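Side-chain contacts in carbohydrate-binding protein (PDB 6N1B), which probably removes the acetyl group from the N-acetylgalactosamine of the blood group A antigen: residues Arg79-Ile82 with Tyr83-Pro86; Gly226-Gly229 with Tyr230-Gln234; Gln289-Gly293 with Arg294-Gly298. All blocks are in the same frame, centred on the assembly; numbering follows the deposited sequence. Where two conformers were deposited one is given.

Contact 1 (Arg79-Ile82 with Tyr83-Pro86); sequences RISI and YENP. With FUC (alpha-L-fucopyranose), chain B.
Their first torsions bring Ile82 and Tyr83 together. Ile82 CG1 sits at chi1 -142°, off the staggered positions, and CG2 falls between the backbone N and the carbonyl carbon. Tyr83 has CG anti to its carbonyl carbon (chi1 -53°), and the ring swings back over the preceding residue. Ile82 CG2 then lies over one face of the ring, 3.9 Å from its centroid, in a CH-pi contact offset toward the rim. Ile80 CG2 reaches the same ring obliquely, 4.1 Å from Tyr83 CE2. The phenol oxygen is hydrogen-bonded to Asp44, and the ring also stacks with Tyr42. The backbone makes a type I beta turn from Ser81 to Glu84. Glu84 N donates to Ser81 O at 3.2 Å. One water bridges Ile80 O and Tyr83 N. Another joins Ser81 OG to Glu84 OE1. In the modelled conformer, Ser81 OG also donates to O5 of fucose at 2.7 Å, while Asp141 holds this sugar as well. The turn places a serine at the sugar with the aromatic packing set apart from it. It is a loop of the glycan-binding pocket, between strands 67-75 and 87-91.

Contact 2 (Gly226-Gly229 with Tyr230-Gln234); sequences GDVG and YQNGQ. With GLA (alpha-D-galactopyranose), chain C; GAL (beta-D-galactopyranose), chain D.
This turn of the glycan pocket brings Val228 and Gly229 against Tyr230 and Asn232. It lies in the loop between strands 217-224 and 237-243. Gly229 O accepts from Asn232 N at 3.0 Å, with an N-H...O angle of 160°. That bond closes a tight turn. Val228 then crosses Asn232 at about a right angle. Its CG1, anti to the backbone N (chi1 174°), sits 3.6 Å from Asn232 N and touches the CB of the same residue. The contact is one of van der Waals packing.

Two waters bridge backbone atoms of the turn. One donates to Val228 O and accepts from Gln231 N. The other donates to Gly229 O and accepts from Gly233 N.

The sugars meet Gly229 and Tyr230. Tyr230 N donates to O6 of alpha-galactose at 2.9 Å, with an N-H...O angle of 157°. Gly229 has no side chain, and its CA comes to 3.4 Å from the same O6. The Tyr230 ring receives beta-galactose over one face. There C6 of that sugar lies 3.6 Å above the ring plane, offset toward the rim. Trp271 meets the ring edge-to-face. Asp297 is hydrogen-bonded to its hydroxyl and holds that end. His117 is a further partner of alpha-galactose. An aromatic ring packed against a sugar is a common feature of carbohydrate-binding sites; here the backbone N-H of the same tyrosine takes a hydroxyl of the second galactose.

Contact 3 (Gln289-Gly293 with Arg294-Gly298); sequences QCFAG and RNPDG
The connection of a beta hairpin, where strand 283-291 ends and the chain turns back toward strand 300-306, packs Phe291 against Asn295 and Pro296. Phe291 is the last residue of the first strand. Its CG stands between the backbone N and the carbonyl carbon (chi1 59°), which turns the ring under the returning chain. The peptide link between Asn295 and Pro296 lies over one face of this ring. Pro296 N sits above the ring centre, 3.9 Å from the plane. Asn295 C is 3.5 Å above the plane and nearer the rim. Asn295 O comes to 3.3 Å from Phe291 CD2. Beyond the peptide, the proline ring runs side by side with the phenylalanine, and Pro296 CG is 3.8 Å from Phe291 CE1.

No hydrogen bond joins the two segments, so packing alone makes the contact between them. The returning arm has a bond of its own. Asn295 OD1 accepts from Asp297 N at 2.9 Å, with the donor tilted 24° from the carbonyl plane. This Asx turn bends the chain around Pro296, just after the peptide that covers the phenylalanine. ND2 of the same amide is hydrogen-bonded to Gln231 OE1, so both its polar atoms have partners.

Gln289 approaches more loosely, with NE2 4.4 Å from Pro296 CB. That NE2 is hydrogen-bonded to Ser299 OG.

Strand 269-278 flanks the first arm: Phe291 pairs through its backbone with Ala269, and Gln289 with Trp271 and His272. Cys290 pairs with Val300 of strand 300-306. Gln289 also touches strand 333-342 of a neighbouring sheet, and Pro296 packs on Trp271.

All three are local contacts at connections between strands, and each is only partly buried; contact 3 begins on a strand. Contacts 1 and 2 both line the glycan pocket, with nearest atoms about 10 Å apart. Contact 1 serves fucose with a side-chain hydroxyl; contact 2 serves the galactoses with a backbone N-H and a ring face. Contact 3 holds none of the pocket residues and is a peptide and a proline packed on a phenylalanine ring at a strand end. It backs contact 2 directly. Gln234 NE2 bonds to the carbonyl oxygens of Phe291 and Gly293, and two further side-chain bonds join contacts 2 and 3. Contact 3 is thus probably a second shell to the sugar-facing tyrosine, while contact 1 stands apart from it.

Contact 1 (Arg79-Ile82 with Tyr83-Pro86)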
loop_
_atom_site.group_PDB
_atom_site.type_symbol
_atom_site.label_atom_id
_atom_site.label_comp_id
_atom_site.label_asym_id
_atom_site.label_seq_id
_atom_site.Cartn_x
_atom_site.Cartn_y
_atom_site.Cartn_z
ATOM N N ARG A 79 -13.183 11.335 9.721
ATOM C CA ARG A 79 -13.175 12.369 10.727
ATOM C C ARG A 79 -12.009 12.358 11.710
ATOM O O ARG A 79 -11.718 13.359 12.360
ATOM C CB ARG A 79 -14.459 12.516 11.472
ATOM C CG ARG A 79 -15.751 12.621 10.621
ATOM C CD ARG A 79 -16.861 13.192 11.423
ATOM N NE ARG A 79 -18.104 13.113 10.671
ATOM C CZ ARG A 79 -19.261 13.585 11.147
ATOM N NH1 ARG A 79 -19.306 14.174 12.348
ATOM N NH2 ARG A 79 -20.365 13.419 10.395
ATOM N N ILE A 80 -11.428 11.197 11.913
ATOM C CA ILE A 80 -10.334 11.004 12.869
ATOM C C ILE A 80 -9.349 10.027 12.338
ATOM O O ILE A 80 -9.749 8.959 11.906
ATOM C CB ILE A 80 -10.844 10.677 14.279
ATOM C CG1 ILE A 80 -9.745 10.627 15.336
ATOM C CG2 ILE A 80 -11.689 9.417 14.302
ATOM C CD1 ILE A 80 -10.247 10.734 16.766
ATOM N N SER A 81 -8.061 10.471 12.305
ATOM C CA SER A 81 -6.997 9.645 11.735
ATOM C C SER A 81 -6.166 8.895 12.760
ATOM O O SER A 81 -5.181 8.233 12.437
ATOM C CB SER A 81 -6.113 10.520 10.821
ATOM O OG SER A 81 -6.890 10.953 9.709
ATOM N N ILE A 82 -6.571 8.973 14.038
ATOM C CA ILE A 82 -5.801 8.456 15.106
ATOM C C ILE A 82 -5.649 6.972 15.186
ATOM O O ILE A 82 -4.776 6.438 15.838
ATOM C CB ILE A 82 -6.229 9.058 16.500
ATOM C CG1 ILE A 82 -4.998 9.318 17.428
ATOM C CG2 ILE A 82 -7.372 8.223 17.039
ATOM C CD1 ILE A 82 -5.244 10.012 18.729
ATOM N N TYR A 83 -6.572 6.260 14.476
ATOM C CA TYR A 83 -6.598 4.779 14.432
ATOM C C TYR A 83 -5.804 4.218 13.293
ATOM O O TYR A 83 -5.698 2.965 13.200
ATOM C CB TYR A 83 -8.030 4.255 14.327
ATOM C CG TYR A 83 -8.975 4.791 15.406
ATOM C CD1 TYR A 83 -8.685 4.867 16.702
ATOM C CD2 TYR A 83 -10.219 5.248 15.050
ATOM C CE1 TYR A 83 -9.556 5.356 17.693
ATOM C CE2 TYR A 83 -11.094 5.754 15.969
ATOM C CZ TYR A 83 -10.747 5.849 17.279
ATOM O OH TYR A 83 -11.603 6.369 18.224
ATOM N N GLU A 84 -5.197 5.067 12.475
ATOM C CA GLU A 84 -4.599 4.689 11.192
ATOM C C GLU A 84 -3.190 4.088 11.360
ATOM O O GLU A 84 -2.241 4.580 10.722
ATOM C CB GLU A 84 -4.700 5.887 10.256
ATOM C CG GLU A 84 -4.511 5.580 8.780
ATOM C CD GLU A 84 -4.766 6.696 7.909
ATOM O OE1 GLU A 84 -5.073 7.843 8.384
ATOM O OE2 GLU A 84 -4.687 6.520 6.661
ATOM N N ASN A 85 -3.112 3.007 12.143
ATOM C CA ASN A 85 -1.809 2.564 12.631
ATOM C C ASN A 85 -1.447 1.251 12.054
ATOM O O ASN A 85 -2.249 0.279 12.099
ATOM C CB ASN A 85 -1.831 2.543 14.137
ATOM C CG ASN A 85 -2.289 3.927 14.649
ATOM O OD1 ASN A 85 -3.299 3.996 15.460
ATOM N ND2 ASN A 85 -1.649 4.949 14.236
ATOM N N PRO A 86 -0.241 1.135 11.467
ATOM C CA PRO A 86 0.209 -0.138 10.838
ATOM C C PRO A 86 -0.102 -1.374 11.667
ATOM O O PRO A 86 0.209 -1.435 12.854
ATOM C CB PRO A 86 1.708 0.078 10.643
ATOM C CG PRO A 86 1.801 1.541 10.431
ATOM C CD PRO A 86 0.724 2.182 11.303
HETATM C C1 FUC B . -6.229 13.597 7.402
HETATM C C2 FUC B . -5.101 14.220 8.240
HETATM C C3 FUC B . -5.642 15.427 9.036
HETATM C C4 FUC B . -6.750 14.959 9.961
HETATM C C5 FUC B . -7.860 14.349 9.120
HETATM C C6 FUC B . -9.053 13.728 9.906
HETATM O O2 FUC B . -4.056 14.712 7.346
HETATM O O3 FUC B . -4.588 15.974 9.874
HETATM O O4 FUC B . -6.222 14.010 10.877
HETATM O O5 FUC B . -7.293 13.269 8.314
HETATM O O HOH W 1 -8.352 6.572 11.942
HETATM O O HOH W 2 -2.549 7.522 13.342
HETATM O O HOH W 3 -5.696 9.876 7.066
#

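Contact 2 (Gly226-Gly229 with Tyr230-Gln234)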
loop_
_atom_site.group_PDB
_atom_site.type_symbol
_atom_site.label_atom_id
_atom_site.label_comp_id
_atom_site.label_asym_id
_atom_site.label_seq_id
_atom_site.Cartn_x
_atom_site.Cartn_y
_atom_site.Cartn_z
ATOM N N GLY A 226 3.858 18.156 -1.588
ATOM C CA GLY A 226 4.379 19.316 -0.874
ATOM C C GLY A 226 3.954 19.370 0.577
ATOM O O GLY A 226 3.887 18.343 1.253
ATOM N N ASP A 227 3.603 20.579 1.013
ATOM C CA ASP A 227 3.039 20.795 2.316
ATOM C C ASP A 227 1.489 20.933 2.242
ATOM O O ASP A 227 0.877 21.447 3.194
ATOM C CB ASP A 227 3.632 22.022 3.011
ATOM C CG ASP A 227 3.376 22.043 4.520
ATOM O OD1 ASP A 227 3.576 20.959 5.155
ATOM O OD2 ASP A 227 3.138 23.147 5.040
ATOM N N VAL A 228 0.900 20.416 1.157
ATOM C CA VAL A 228 -0.539 20.670 0.920
ATOM C C VAL A 228 -1.386 19.388 1.091
ATOM O O VAL A 228 -2.420 19.458 1.741
ATOM C CB VAL A 228 -0.710 21.264 -0.516
ATOM C CG1 VAL A 228 -2.215 21.394 -0.850
ATOM C CG2 VAL A 228 0.023 22.599 -0.653
ATOM N N GLY A 229 -1.021 18.288 0.427
ATOM C CA GLY A 229 -1.760 17.075 0.669
ATOM C C GLY A 229 -2.858 16.821 -0.370
ATOM O O GLY A 229 -2.650 16.990 -1.568
ATOM N N TYR A 230 -4.034 16.448 0.141
ATOM C CA TYR A 230 -5.149 15.927 -0.700
ATOM C C TYR A 230 -5.599 16.898 -1.814
ATOM O O TYR A 230 -5.951 16.486 -2.893
ATOM C CB TYR A 230 -6.346 15.522 0.202
ATOM C CG TYR A 230 -7.346 14.620 -0.421
ATOM C CD1 TYR A 230 -7.128 13.260 -0.504
ATOM C CD2 TYR A 230 -8.515 15.098 -0.986
ATOM C CE1 TYR A 230 -8.050 12.384 -1.055
ATOM C CE2 TYR A 230 -9.466 14.259 -1.489
ATOM C CZ TYR A 230 -9.242 12.884 -1.527
ATOM O OH TYR A 230 -10.222 12.024 -2.136
ATOM N N GLN A 231 -5.570 18.233 -1.464
ATOM C CA GLN A 231 -6.001 19.239 -2.490
ATOM C C GLN A 231 -4.882 19.759 -3.380
ATOM O O GLN A 231 -5.140 20.635 -4.205
ATOM C CB GLN A 231 -6.707 20.400 -1.810
ATOM C CG GLN A 231 -7.895 19.997 -0.969
ATOM C CD GLN A 231 -9.069 19.372 -1.722
ATOM O OE1 GLN A 231 -9.232 19.569 -2.892
ATOM N NE2 GLN A 231 -9.865 18.504 -0.992
ATOM N N ASN A 232 -3.676 19.204 -3.265
ATOM C CA ASN A 232 -2.579 19.609 -4.152
ATOM C C ASN A 232 -2.890 19.265 -5.579
ATOM O O ASN A 232 -2.455 20.009 -6.532
ATOM C CB ASN A 232 -1.255 19.027 -3.658
ATOM C CG ASN A 232 -0.037 19.701 -4.227
ATOM O OD1 ASN A 232 0.860 18.988 -4.901
ATOM N ND2 ASN A 232 0.112 20.950 -3.918
ATOM N N GLY A 233 -3.537 18.139 -5.812
ATOM C CA GLY A 233 -4.037 17.823 -7.132
ATOM C C GLY A 233 -3.051 17.606 -8.219
ATOM O O GLY A 233 -2.098 16.815 -8.097
ATOM N N GLN A 234 -3.250 18.311 -9.369
ATOM C CA GLN A 234 -2.454 18.147 -10.586
ATOM C C GLN A 234 -1.002 18.646 -10.395
ATOM O O GLN A 234 -0.208 18.416 -11.269
ATOM C CB GLN A 234 -3.163 18.833 -11.759
ATOM C CG GLN A 234 -4.435 18.142 -12.206
ATOM C CD GLN A 234 -4.223 16.715 -12.659
ATOM O OE1 GLN A 234 -3.266 16.400 -13.367
ATOM N NE2 GLN A 234 -5.198 15.831 -12.203
HETATM C C1 GLA C . -5.397 12.170 3.401
HETATM C C2 GLA C . -4.441 10.982 3.756
HETATM C C3 GLA C . -3.500 11.410 4.894
HETATM C C4 GLA C . -2.729 12.737 4.551
HETATM C C5 GLA C . -3.729 13.820 4.038
HETATM C C6 GLA C . -3.045 14.953 3.388
HETATM O O2 GLA C . -5.313 9.879 4.208
HETATM O O3 GLA C . -2.510 10.187 5.328
HETATM O O4 GLA C . -1.810 12.381 3.588
HETATM O O5 GLA C . -4.578 13.299 2.924
HETATM O O6 GLA C . -3.976 16.045 2.978
HETATM C C1 GAL D . -8.697 15.344 5.270
HETATM C C2 GAL D . -7.765 14.159 5.509
HETATM C C3 GAL D . -7.137 13.758 4.177
HETATM C C4 GAL D . -8.123 13.439 3.065
HETATM C C5 GAL D . -9.056 14.638 3.032
HETATM C C6 GAL D . -10.210 14.245 2.119
HETATM O O1 GAL D . -9.292 15.714 6.492
HETATM O O2 GAL D . -6.687 14.580 6.426
HETATM O O3 GAL D . -6.208 12.593 4.504
HETATM O O4 GAL D . -8.784 12.233 3.500
HETATM O O5 GAL D . -9.653 14.846 4.320
HETATM O O6 GAL D . -10.948 15.434 1.872
HETATM O O HOH W 4 -5.097 19.406 1.134
HETATM O O HOH W 5 -3.501 15.847 -4.007
#

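Contact 3 (Gln289-Gly293 with Arg294-Gly298)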
loop_
_atom_site.group_PDB
_atom_site.type_symbol
_atom_site.label_atom_id
_atom_site.label_comp_id
_atom_site.label_asym_id
_atom_site.label_seq_id
_atom_site.Cartn_x
_atom_site.Cartn_y
_atom_site.Cartn_z
ATOM N N GLN A 289 -3.173 4.723 -7.920
ATOM C CA GLN A 289 -4.448 5.374 -7.619
ATOM C C GLN A 289 -4.257 6.829 -8.013
ATOM O O GLN A 289 -3.377 7.527 -7.473
ATOM C CB GLN A 289 -4.723 5.274 -6.102
ATOM C CG GLN A 289 -5.967 6.034 -5.717
ATOM C CD GLN A 289 -6.083 6.321 -4.240
ATOM O OE1 GLN A 289 -5.230 5.892 -3.444
ATOM N NE2 GLN A 289 -7.104 7.159 -3.863
ATOM N N CYS A 290 -5.044 7.278 -9.009
ATOM C CA CYS A 290 -4.806 8.527 -9.716
ATOM C C CYS A 290 -6.081 9.213 -10.064
ATOM O O CYS A 290 -7.186 8.641 -9.883
ATOM C CB CYS A 290 -3.868 8.300 -10.910
ATOM S SG CYS A 290 -4.555 7.136 -12.125
ATOM N N PHE A 291 -6.007 10.405 -10.653
ATOM C CA PHE A 291 -7.184 11.238 -10.863
ATOM C C PHE A 291 -6.919 12.276 -11.927
ATOM O O PHE A 291 -5.748 12.761 -12.043
ATOM C CB PHE A 291 -7.647 11.864 -9.548
ATOM C CG PHE A 291 -6.592 12.715 -8.894
ATOM C CD1 PHE A 291 -5.623 12.150 -8.078
ATOM C CD2 PHE A 291 -6.550 14.083 -9.168
ATOM C CE1 PHE A 291 -4.639 12.937 -7.526
ATOM C CE2 PHE A 291 -5.575 14.856 -8.592
ATOM C CZ PHE A 291 -4.590 14.285 -7.820
ATOM N N ALA A 292 -7.962 12.704 -12.615
ATOM C CA ALA A 292 -7.845 13.768 -13.646
ATOM C C ALA A 292 -8.334 15.112 -13.155
ATOM O O ALA A 292 -8.021 16.146 -13.773
ATOM C CB ALA A 292 -8.645 13.399 -14.895
ATOM N N GLY A 293 -9.013 15.149 -12.017
ATOM C CA GLY A 293 -9.543 16.432 -11.519
ATOM C C GLY A 293 -8.694 17.120 -10.463
ATOM O O GLY A 293 -7.445 17.008 -10.487
ATOM N N ARG A 294 -9.356 17.832 -9.569
ATOM C CA ARG A 294 -8.675 18.709 -8.628
ATOM C C ARG A 294 -8.091 17.952 -7.408
ATOM O O ARG A 294 -7.280 18.472 -6.694
ATOM C CB ARG A 294 -9.657 19.808 -8.105
ATOM C CG ARG A 294 -9.903 20.930 -9.130
ATOM C CD ARG A 294 -10.532 22.211 -8.585
ATOM N NE ARG A 294 -11.597 21.889 -7.646
ATOM C CZ ARG A 294 -11.971 22.643 -6.577
ATOM N NH1 ARG A 294 -11.322 23.739 -6.195
ATOM N NH2 ARG A 294 -12.973 22.262 -5.807
ATOM N N ASN A 295 -8.634 16.739 -7.149
ATOM C CA ASN A 295 -8.211 15.957 -6.022
ATOM C C ASN A 295 -8.569 14.465 -6.272
ATOM O O ASN A 295 -9.181 14.164 -7.255
ATOM C CB ASN A 295 -8.783 16.548 -4.692
ATOM C CG ASN A 295 -10.301 16.531 -4.718
ATOM O OD1 ASN A 295 -10.895 15.546 -5.158
ATOM N ND2 ASN A 295 -10.895 17.590 -4.335
ATOM N N PRO A 296 -8.149 13.594 -5.337
ATOM C CA PRO A 296 -8.476 12.156 -5.549
ATOM C C PRO A 296 -9.906 11.705 -5.350
ATOM O O PRO A 296 -10.137 10.524 -5.491
ATOM C CB PRO A 296 -7.561 11.438 -4.576
ATOM C CG PRO A 296 -6.427 12.434 -4.226
ATOM C CD PRO A 296 -7.121 13.768 -4.330
ATOM N N ASP A 297 -10.861 12.609 -5.153
ATOM C CA ASP A 297 -12.247 12.146 -5.110
ATOM C C ASP A 297 -12.625 11.466 -6.377
ATOM O O ASP A 297 -12.298 11.913 -7.472
ATOM C CB ASP A 297 -13.202 13.300 -4.846
ATOM C CG ASP A 297 -13.103 13.913 -3.470
ATOM O OD1 ASP A 297 -12.470 13.332 -2.555
ATOM O OD2 ASP A 297 -13.837 14.921 -3.277
ATOM N N GLY A 298 -13.258 10.276 -6.261
ATOM C CA GLY A 298 -13.580 9.505 -7.500
ATOM C C GLY A 298 -12.414 8.853 -8.167
ATOM O O GLY A 298 -12.513 8.414 -9.303
#